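Local coordinates for malonyl CoA-acyl carrier protein transacylase (PDB 4RR5) that transfers the malonyl group from malonyl-CoA to holo-acyl carrier protein, supplying the extender unit of fatty acid biosynthesis, at residues Lys28-Tyr31 with Gln32-Glu35; Trp40-Val43 with Glu44-Gly48; Gly106-Leu109 with Val110-Arg113; Glu232-Ile235 with Gln236-Thr239. All coordinates share one frame; numbering follows the deposited sequence.

Interaction 1: Lys28-Tyr31 with Gln32-Glu35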
loop_
_atom_site.group_PDB
_atom_site.type_symbol
_atom_site.label_atom_id
_atom_site.label_comp_id
_atom_site.label_asym_id
_atom_site.label_seq_id
_atom_site.Cartn_x
_atom_site.Cartn_y
_atom_site.Cartn_z
ATOM N N LYS A 28 -5.689 15.273 -15.642
ATOM C CA LYS A 28 -6.150 16.636 -15.371
ATOM C C LYS A 28 -7.470 16.566 -14.617
ATOM O O LYS A 28 -7.616 17.125 -13.525
ATOM C CB LYS A 28 -6.305 17.430 -16.673
ATOM C CG LYS A 28 -6.645 18.926 -16.511
ATOM C CD LYS A 28 -6.826 19.602 -17.885
ATOM C CE LYS A 28 -7.056 21.107 -17.790
ATOM N NZ LYS A 28 -7.285 21.739 -19.148
ATOM N N GLU A 29 -8.405 15.829 -15.206
ATOM C CA GLU A 29 -9.733 15.618 -14.660
ATOM C C GLU A 29 -9.702 15.068 -13.226
ATOM O O GLU A 29 -10.203 15.702 -12.298
ATOM C CB GLU A 29 -10.502 14.688 -15.606
ATOM C CG GLU A 29 -11.776 14.073 -15.057
ATOM C CD GLU A 29 -12.368 13.020 -15.997
ATOM O OE1 GLU A 29 -11.950 12.943 -17.177
ATOM O OE2 GLU A 29 -13.257 12.260 -15.554
ATOM N N LYS A 30 -9.086 13.910 -13.029
ATOM C CA LYS A 30 -9.062 13.310 -11.698
ATOM C C LYS A 30 -8.362 14.175 -10.644
ATOM O O LYS A 30 -8.761 14.176 -9.479
ATOM C CB LYS A 30 -8.410 11.935 -11.750
ATOM C CG LYS A 30 -9.270 10.940 -12.437
ATOM C CD LYS A 30 -9.078 9.569 -11.858
ATOM C CE LYS A 30 -10.254 8.699 -12.259
ATOM N NZ LYS A 30 -10.483 8.831 -13.732
ATOM N N TYR A 31 -7.334 14.907 -11.050
ATOM C CA TYR A 31 -6.693 15.850 -10.147
ATOM C C TYR A 31 -7.681 16.895 -9.678
ATOM O O TYR A 31 -7.646 17.292 -8.519
ATOM C CB TYR A 31 -5.490 16.541 -10.811
ATOM C CG TYR A 31 -4.216 15.717 -10.798
ATOM C CD1 TYR A 31 -3.914 14.889 -9.721
ATOM C CD2 TYR A 31 -3.325 15.752 -11.875
ATOM C CE1 TYR A 31 -2.754 14.129 -9.710
ATOM C CE2 TYR A 31 -2.158 14.992 -11.873
ATOM C CZ TYR A 31 -1.876 14.178 -10.786
ATOM O OH TYR A 31 -0.725 13.402 -10.771
ATOM N N GLN A 32 -8.555 17.343 -10.579
ATOM C CA GLN A 32 -9.538 18.378 -10.238
ATOM C C GLN A 32 -10.601 17.805 -9.320
ATOM O O GLN A 32 -10.996 18.454 -8.354
ATOM C CB GLN A 32 -10.178 18.977 -11.496
ATOM C CG GLN A 32 -9.305 20.028 -12.181
ATOM C CD GLN A 32 -9.733 20.335 -13.617
ATOM O OE1 GLN A 32 -10.769 19.858 -14.097
ATOM N NE2 GLN A 32 -8.931 21.134 -14.308
ATOM N N GLN A 33 -11.051 16.588 -9.624
ATOM C CA GLN A 33 -11.907 15.834 -8.716
ATOM C C GLN A 33 -11.277 15.677 -7.339
ATOM O O GLN A 33 -11.944 15.881 -6.327
ATOM C CB GLN A 33 -12.208 14.450 -9.266
ATOM C CG GLN A 33 -13.011 14.427 -10.525
ATOM C CD GLN A 33 -13.326 13.007 -10.938
ATOM O OE1 GLN A 33 -13.106 12.615 -12.090
ATOM N NE2 GLN A 33 -13.836 12.217 -9.990
ATOM N N ALA A 34 -10.004 15.285 -7.295
ATOM C CA ALA A 34 -9.337 15.137 -6.011
ATOM C C ALA A 34 -9.286 16.473 -5.284
ATOM O O ALA A 34 -9.426 16.522 -4.064
ATOM C CB ALA A 34 -7.941 14.572 -6.180
ATOM N N GLU A 35 -9.121 17.563 -6.025
ATOM C CA GLU A 35 -8.972 18.861 -5.378
ATOM C C GLU A 35 -10.296 19.297 -4.715
ATOM O O GLU A 35 -10.277 19.796 -3.590
ATOM C CB GLU A 35 -8.470 19.922 -6.374
ATOM C CG GLU A 35 -8.047 21.231 -5.710
ATOM C CD GLU A 35 -7.397 22.232 -6.665
ATOM O OE1 GLU A 35 -7.436 22.029 -7.893
ATOM O OE2 GLU A 35 -6.841 23.235 -6.178
#
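Lys28 to Tyr31 and Gln32 to Glu35 are successive turns of the helix 25-38, and the contact between them is a worked example of side chains spaced four apart along a partly buried helix. The backbone supplies the regular hydrogen bonds. Gln32 N donates to Lys28 O (3.1 Å), Gln33 N to Glu29 O (2.9 Å) and Ala34 N to Lys30 O (2.7 Å), while Glu35 N closes on Tyr31 O. The Gln33 bond is nearly straight, at 170°.

The non-polar contacts are few. Gln32 and Lys28 run alongside each other in the same direction, and the amide NE2 of Gln32 lies 3.9 Å from CG of Lys28, against the aliphatic part of the lysine rather than its ammonium. Ala34 rests its CB on a backbone oxygen, Lys30 O, at 3.4 Å.

The polar side-chain pair is Glu29 with Gln33. Both chains are extended and point the same way, with carboxylate and amide only 25° from coplanar. Glu29 OE2 faces Gln33 OE1 at 3.5 Å, two acceptors, so no hydrogen bond is made as modelled.

The inward-facing residues find their partners in other parts of the fold. Lys30 NZ forms a salt bridge with Asp72 of the helix 56-76, and Tyr31 OH is hydrogen-bonded to Gly18 O.

The chemistry implies a division of labour: the main chain holds this helix together, the exposed side chains of neighbouring turns merely line up, and the stronger polar ties of Lys30 and Tyr31 fasten the helix to its surroundings.

Interaction 2: Trp40-Val43 with Glu44-Gly48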
loop_
_atom_site.group_PDB
_atom_site.type_symbol
_atom_site.label_atom_id
_atom_site.label_comp_id
_atom_site.label_asym_id
_atom_site.label_seq_id
_atom_site.Cartn_x
_atom_site.Cartn_y
_atom_site.Cartn_z
ATOM N N TRP A 40 -7.562 20.516 -1.312
ATOM C CA TRP A 40 -6.221 20.952 -1.679
ATOM C C TRP A 40 -5.734 20.172 -2.884
ATOM O O TRP A 40 -6.193 19.065 -3.148
ATOM C CB TRP A 40 -5.240 20.803 -0.507
ATOM C CG TRP A 40 -5.314 19.501 0.264
ATOM C CD1 TRP A 40 -6.067 19.254 1.372
ATOM C CD2 TRP A 40 -4.593 18.288 -0.006
ATOM N NE1 TRP A 40 -5.867 17.968 1.807
ATOM C CE2 TRP A 40 -4.973 17.349 0.975
ATOM C CE3 TRP A 40 -3.679 17.897 -0.992
ATOM C CZ2 TRP A 40 -4.465 16.051 1.010
ATOM C CZ3 TRP A 40 -3.170 16.606 -0.954
ATOM C CH2 TRP A 40 -3.560 15.703 0.045
ATOM N N SER A 41 -4.803 20.761 -3.623
ATOM C CA SER A 41 -4.331 20.170 -4.864
ATOM C C SER A 41 -3.295 19.072 -4.639
ATOM O O SER A 41 -2.275 19.290 -3.971
ATOM C CB SER A 41 -3.745 21.254 -5.757
ATOM O OG SER A 41 -3.073 20.681 -6.862
ATOM N N VAL A 42 -3.546 17.896 -5.210
ATOM C CA VAL A 42 -2.563 16.815 -5.139
ATOM C C VAL A 42 -1.289 17.175 -5.926
ATOM O O VAL A 42 -0.175 16.903 -5.468
ATOM C CB VAL A 42 -3.161 15.479 -5.646
ATOM C CG1 VAL A 42 -2.071 14.416 -5.846
ATOM C CG2 VAL A 42 -4.217 14.986 -4.666
ATOM N N VAL A 43 -1.451 17.805 -7.085
ATOM C CA VAL A 43 -0.309 18.242 -7.886
ATOM C C VAL A 43 0.593 19.170 -7.097
ATOM O O VAL A 43 1.807 18.952 -7.015
ATOM C CB VAL A 43 -0.748 18.973 -9.169
ATOM C CG1 VAL A 43 0.454 19.297 -10.020
ATOM C CG2 VAL A 43 -1.686 18.113 -9.946
ATOM N N GLU A 44 -0.009 20.193 -6.500
ATOM C CA GLU A 44 0.751 21.168 -5.726
ATOM C C GLU A 44 1.497 20.494 -4.593
ATOM O O GLU A 44 2.675 20.742 -4.392
ATOM C CB GLU A 44 -0.169 22.267 -5.179
ATOM C CG GLU A 44 -0.770 23.219 -6.249
ATOM C CD GLU A 44 0.254 24.198 -6.846
ATOM O OE1 GLU A 44 1.082 24.743 -6.088
ATOM O OE2 GLU A 44 0.225 24.423 -8.078
ATOM N N LYS A 45 0.810 19.614 -3.871
ATOM C CA LYS A 45 1.385 18.959 -2.700
ATOM C C LYS A 45 2.531 18.004 -3.061
ATOM O O LYS A 45 3.468 17.837 -2.293
ATOM C CB LYS A 45 0.278 18.223 -1.937
ATOM C CG LYS A 45 0.696 17.593 -0.602
ATOM C CD LYS A 45 1.245 18.605 0.402
ATOM C CE LYS A 45 0.267 19.757 0.645
ATOM N NZ LYS A 45 -1.054 19.312 1.199
ATOM N N CYS A 46 2.466 17.388 -4.236
ATOM C CA CYS A 46 3.527 16.480 -4.665
ATOM C C CYS A 46 4.804 17.227 -5.062
ATOM O O CYS A 46 5.862 16.622 -5.249
ATOM C CB CYS A 46 3.052 15.618 -5.839
ATOM S SG CYS A 46 1.926 14.272 -5.390
ATOM N N GLN A 47 4.697 18.540 -5.212
ATOM C CA GLN A 47 5.838 19.334 -5.621
ATOM C C GLN A 47 6.376 20.140 -4.462
ATOM O O GLN A 47 7.200 21.039 -4.645
ATOM C CB GLN A 47 5.456 20.264 -6.750
ATOM C CG GLN A 47 5.199 19.564 -8.036
ATOM C CD GLN A 47 4.899 20.549 -9.121
ATOM O OE1 GLN A 47 3.773 21.029 -9.243
ATOM N NE2 GLN A 47 5.913 20.898 -9.893
ATOM N N GLY A 48 5.892 19.817 -3.271
ATOM C CA GLY A 48 6.279 20.528 -2.075
ATOM C C GLY A 48 7.484 19.932 -1.375
ATOM O O GLY A 48 8.222 19.126 -1.925
#
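Lys45 curls back over the indole of Trp40, five residues earlier, and puts its ammonium above one face of the ring. NZ stands 4.0 Å from the centroid of the six-membered ring and 23° off its normal, the geometry of a cation-pi interaction. The ammonium is displaced toward the rim, where CE3 is the nearest ring atom to NZ at 3.7 Å. Three successive bends in the lysine chain, with chi2, chi3 and chi4 all close to +60°, fold it back far enough to reach the tryptophan. On the way CB and CG of Lys45 pass beside CZ3 of Trp40, so the aliphatic stem also takes part. The same ammonium is hydrogen-bonded to Asn58 OD1.

Ser41 is oriented for a different task. Its OG swings opposite the backbone N (chi1 170°) and receives the amide of Glu44 in a nearly straight bond, Glu44 N to Ser41 OG measuring 3.1 Å. CG of Glu44 rests 3.5 Å from that hydroxyl oxygen, while the carboxylate leads off toward the exterior. Lys45 N donates to Ser41 O, and Cys46 N to Val42 O at 3.0 Å.

Farther along, Val42 CG1 packs on Cys46 SG at 4.0 Å, on the buried side that meets Cys62 of the helix 56-76. Val43 and Gln47 lie side by side, with the amide oxygen of Gln47 near CG1 of Val43.

Together these features describe a serine N-cap that starts the short helix 42-46, with a cation-pi pair linking the helix to the residue before its N-cap.

Interaction 3: Gly106-Leu109 with Val110-Arg113. With ACT (acetate ion), chain B.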
loop_
_atom_site.group_PDB
_atom_site.type_symbol
_atom_site.label_atom_id
_atom_site.label_comp_id
_atom_site.label_asym_id
_atom_site.label_seq_id
_atom_site.Cartn_x
_atom_site.Cartn_y
_atom_site.Cartn_z
ATOM N N GLY A 106 -13.451 6.147 -3.053
ATOM C CA GLY A 106 -12.158 5.674 -2.613
ATOM C C GLY A 106 -11.323 6.765 -1.989
ATOM O O GLY A 106 -10.700 6.542 -0.954
ATOM N N LEU A 107 -11.309 7.938 -2.616
ATOM C CA LEU A 107 -10.522 9.055 -2.124
ATOM C C LEU A 107 -11.049 9.495 -0.766
ATOM O O LEU A 107 -10.271 9.775 0.143
ATOM C CB LEU A 107 -10.542 10.219 -3.122
ATOM C CG LEU A 107 -9.654 11.419 -2.771
ATOM C CD1 LEU A 107 -8.277 10.974 -2.277
ATOM C CD2 LEU A 107 -9.501 12.305 -3.977
ATOM N N GLN A 108 -12.370 9.532 -0.611
ATOM C CA GLN A 108 -12.937 9.902 0.685
ATOM C C GLN A 108 -12.526 8.902 1.783
ATOM O O GLN A 108 -12.153 9.310 2.890
ATOM C CB GLN A 108 -14.461 10.022 0.602
ATOM C CG GLN A 108 -15.088 10.710 1.834
ATOM C CD GLN A 108 -14.501 12.105 2.143
ATOM O OE1 GLN A 108 -14.168 12.409 3.295
ATOM N NE2 GLN A 108 -14.401 12.953 1.123
ATOM N N LEU A 109 -12.556 7.607 1.468
ATOM C CA LEU A 109 -12.062 6.588 2.397
ATOM C C LEU A 109 -10.598 6.798 2.758
ATOM O O LEU A 109 -10.225 6.771 3.933
ATOM C CB LEU A 109 -12.256 5.186 1.811
ATOM C CG LEU A 109 -13.722 4.777 1.703
ATOM C CD1 LEU A 109 -13.872 3.518 0.897
ATOM C CD2 LEU A 109 -14.273 4.599 3.111
ATOM N N VAL A 110 -9.763 7.013 1.745
ATOM C CA VAL A 110 -8.344 7.195 1.969
ATOM C C VAL A 110 -8.093 8.427 2.830
ATOM O O VAL A 110 -7.269 8.409 3.756
ATOM C CB VAL A 110 -7.616 7.307 0.647
ATOM C CG1 VAL A 110 -6.220 7.889 0.848
ATOM C CG2 VAL A 110 -7.562 5.932 -0.019
ATOM N N LYS A 111 -8.837 9.488 2.546
ATOM C CA LYS A 111 -8.707 10.735 3.284
ATOM C C LYS A 111 -8.977 10.518 4.759
ATOM O O LYS A 111 -8.226 10.986 5.614
ATOM C CB LYS A 111 -9.660 11.774 2.714
ATOM C CG LYS A 111 -9.653 13.132 3.364
ATOM C CD LYS A 111 -10.644 14.011 2.584
ATOM C CE LYS A 111 -10.634 15.450 3.041
ATOM N NZ LYS A 111 -11.234 15.562 4.388
ATOM N N GLN A 112 -10.051 9.798 5.057
ATOM C CA GLN A 112 -10.406 9.536 6.443
ATOM C C GLN A 112 -9.394 8.591 7.063
ATOM O O GLN A 112 -8.918 8.833 8.172
ATOM C CB GLN A 112 -11.815 8.960 6.559
ATOM C CG GLN A 112 -12.226 8.663 7.996
ATOM C CD GLN A 112 -13.686 8.256 8.110
ATOM O OE1 GLN A 112 -14.464 8.459 7.174
ATOM N NE2 GLN A 112 -14.066 7.678 9.258
ATOM N N ARG A 113 -9.052 7.533 6.331
ATOM C CA ARG A 113 -8.108 6.534 6.811
ATOM C C ARG A 113 -6.809 7.182 7.258
ATOM O O ARG A 113 -6.288 6.874 8.341
ATOM C CB ARG A 113 -7.817 5.505 5.725
ATOM C CG ARG A 113 -6.890 4.401 6.161
ATOM C CD ARG A 113 -6.197 3.812 4.952
ATOM N NE ARG A 113 -5.700 2.462 5.186
ATOM C CZ ARG A 113 -4.424 2.107 5.073
ATOM N NH1 ARG A 113 -3.513 2.999 4.722
ATOM N NH2 ARG A 113 -4.059 0.852 5.291
HETATM C C ACT B . 0.339 2.852 6.109
HETATM O O ACT B . -0.477 2.620 5.167
HETATM O OXT ACT B . 0.639 4.055 6.326
HETATM C CH3 ACT B . 0.954 1.761 6.951
HETATM O O HOH W 1 -13.856 15.101 4.850
#
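The helix 103-119 brings an arginine into the active site, and the turns Gly106 to Leu109 and Val110 to Arg113 form the part of it that delivers this residue. Four regular backbone bonds join them: Val110 N to Gly106 O (2.9 Å), Lys111 N to Leu107 O (2.8 Å), Gln112 N to Gln108 O (3.1 Å) and Arg113 N to Leu109 O (2.8 Å). CG2 of Val110 sits beside the chain, 3.3 Å from Gly106 O, next to a residue that has no side chain.

On the outer side Gln108 and Lys111 run together. The glutamine bends at chi2 (55°), which brings its OE1 to 3.9 Å from CD of the lysine. One water links their polar ends, donating to Gln108 OE1 and accepting from Lys111 NZ at 2.7 Å.

Arg113 stretches out the opposite way, extended from CG to NE. Its NH1 donates to an acetate oxygen at 3.1 Å and 157°, with the anion at the edge of the guanidinium near its plane. The acetate, probably from the crystallisation liquor, is also hydrogen-bonded to Ser88 OG, the active-site serine by similarity. Gln60 OE1 takes a second NH1 bond, while NH2 serves Gln237 OE1 and Ser88 OG. In relatives the equivalent arginine holds the malonyl carboxylate, and acetate may occupy part of that site here.

Around the helix, Leu107 packs on the helices 25-38 and 56-76, Leu109 on 90-97 and 193-204, and Gln112 bonds Thr202 of the latter.

Interaction 4: Glu232-Ile235 with Gln236-Thr239; sequences EKLI and QQMT
Gln236 folds back along the last turn of the helix 227-235 and lies beside Glu232, both side chains pointing the same way. Its CG sits next to the backbone N (chi1 -72°), which lays the chain over Glu232 O, 3.4 Å from that CG. The backbone N of Gln236 donates to the same carbonyl oxygen at 3.1 Å. At the far end Gln236 NE2 reaches Glu232 OE2 in a weak bond of 3.3 Å; amide and carboxylate stand perpendicular, and the donor angle is only 129°.

Gln237 shows the helix coming to its end. Its N donates not to the residue four back but to Leu234 O, at 2.8 Å, from 65° above the carbonyl plane and therefore away from a lone pair. CB of Gln237 is held 3.1 Å from the same oxygen. Where the regular pattern stops, solvent takes over: one water lies 2.7 Å from Leu234 O, can donate to it and weakly accepts from Met238 N, and another donates to Ile235 O and sits 2.5 Å from Thr239 OG1.

Leu234 crosses Gln237 obliquely, its CD1 3.9 Å from Gln237 OE1, yet that amide has stronger partners beyond. NE2 donates to Ser88 O and Asn218 OD1, and OE1 accepts from Arg113 NH2. Gln237 O takes a weak bond from His188 ND1.

A glutamine just beyond a helix end, its amide bonded to the main chain of Ser88 and its carbonyl beside the histidine, is consistent with the Ser-His active site of malonyl-CoA:ACP transacylases, where a main-chain oxygen orients the histidine.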
loop_
_atom_site.group_PDB
_atom_site.type_symbol
_atom_site.label_atom_id
_atom_site.label_comp_id
_atom_site.label_asym_id
_atom_site.label_seq_id
_atom_site.Cartn_x
_atom_site.Cartn_y
_atom_site.Cartn_z
ATOM N N GLU A 232 -14.582 -6.926 4.323
ATOM C CA GLU A 232 -14.205 -7.589 5.567
ATOM C C GLU A 232 -12.687 -7.610 5.705
ATOM O O GLU A 232 -12.155 -7.195 6.719
ATOM C CB GLU A 232 -14.772 -9.011 5.620
ATOM C CG GLU A 232 -14.666 -9.695 6.988
ATOM C CD GLU A 232 -14.700 -11.224 6.905
ATOM O OE1 GLU A 232 -15.273 -11.784 5.938
ATOM O OE2 GLU A 232 -14.127 -11.867 7.810
ATOM N N LYS A 233 -11.991 -8.078 4.682
ATOM C CA LYS A 233 -10.536 -8.076 4.703
ATOM C C LYS A 233 -9.951 -6.651 4.848
ATOM O O LYS A 233 -8.924 -6.451 5.499
ATOM C CB LYS A 233 -9.992 -8.724 3.433
ATOM C CG LYS A 233 -10.471 -10.140 3.165
ATOM C CD LYS A 233 -9.711 -10.691 1.980
ATOM C CE LYS A 233 -10.085 -12.104 1.620
ATOM N NZ LYS A 233 -8.954 -12.685 0.851
ATOM N N LEU A 234 -10.598 -5.664 4.233
ATOM C CA LEU A 234 -10.093 -4.300 4.290
ATOM C C LEU A 234 -10.290 -3.715 5.698
ATOM O O LEU A 234 -9.390 -3.097 6.265
ATOM C CB LEU A 234 -10.780 -3.439 3.233
ATOM C CG LEU A 234 -10.317 -1.984 3.168
ATOM C CD1 LEU A 234 -8.873 -1.921 2.653
ATOM C CD2 LEU A 234 -11.253 -1.136 2.306
ATOM N N ILE A 235 -11.473 -3.936 6.256
ATOM C CA ILE A 235 -11.778 -3.534 7.627
ATOM C C ILE A 235 -10.769 -4.105 8.614
ATOM O O ILE A 235 -10.404 -3.451 9.591
ATOM C CB ILE A 235 -13.210 -3.972 8.026
ATOM C CG1 ILE A 235 -14.234 -3.020 7.395
ATOM C CG2 ILE A 235 -13.374 -4.027 9.555
ATOM C CD1 ILE A 235 -15.650 -3.424 7.623
ATOM N N GLN A 236 -10.296 -5.317 8.337
ATOM C CA GLN A 236 -9.295 -5.959 9.178
ATOM C C GLN A 236 -7.860 -5.447 8.942
ATOM O O GLN A 236 -6.953 -5.723 9.729
ATOM C CB GLN A 236 -9.353 -7.466 8.963
ATOM C CG GLN A 236 -10.587 -8.095 9.583
ATOM C CD GLN A 236 -10.843 -9.505 9.092
ATOM O OE1 GLN A 236 -10.051 -10.065 8.337
ATOM N NE2 GLN A 236 -11.954 -10.089 9.522
ATOM N N GLN A 237 -7.660 -4.680 7.876
ATOM C CA GLN A 237 -6.311 -4.382 7.420
ATOM C C GLN A 237 -5.538 -3.469 8.361
ATOM O O GLN A 237 -4.326 -3.604 8.502
ATOM C CB GLN A 237 -6.356 -3.748 6.036
ATOM C CG GLN A 237 -4.991 -3.442 5.450
ATOM C CD GLN A 237 -5.062 -2.332 4.448
ATOM O OE1 GLN A 237 -5.661 -1.284 4.721
ATOM N NE2 GLN A 237 -4.475 -2.549 3.275
ATOM N N MET A 238 -6.231 -2.540 9.006
ATOM C CA MET A 238 -5.509 -1.501 9.701
ATOM C C MET A 238 -4.820 -2.012 10.965
ATOM O O MET A 238 -3.776 -1.479 11.361
ATOM C CB MET A 238 -6.435 -0.337 10.039
ATOM C CG MET A 238 -5.666 0.862 10.573
ATOM S SD MET A 238 -6.700 2.230 11.069
ATOM C CE MET A 238 -7.376 2.706 9.478
ATOM N N THR A 239 -5.394 -3.035 11.597
ATOM C CA THR A 239 -4.804 -3.620 12.807
ATOM C C THR A 239 -3.993 -4.876 12.507
ATOM O O THR A 239 -3.341 -5.444 13.392
ATOM C CB THR A 239 -5.871 -3.983 13.834
ATOM O OG1 THR A 239 -6.882 -4.779 13.198
ATOM C CG2 THR A 239 -6.492 -2.727 14.418
HETATM O O HOH W 2 -8.904 -1.069 7.905
HETATM O O HOH W 3 -8.109 -3.317 11.565
#

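The four contacts follow one another along the sequence, and in space they form a chain of contacts, 2 to 1 to 3 to 4. Interactions 1 and 2 meet directly, Tyr31 CD2 lying 3.5 Å from Val43 CG2, and both are away from the active site. Interaction 1 also touches interaction 3, where Ala34 CA packs on Leu107 CD2 at 3.5 Å, so the helix 103-119 connects the outer helices to the active site. There interaction 3 joins interaction 4: Arg113 NH2 is 2.7 Å from Gln237 OE1, beside the probable catalytic residues Ser88 and His188 and the bound acetate. Interactions 2 and 4 remain apart, about 16 Å between nearest atoms.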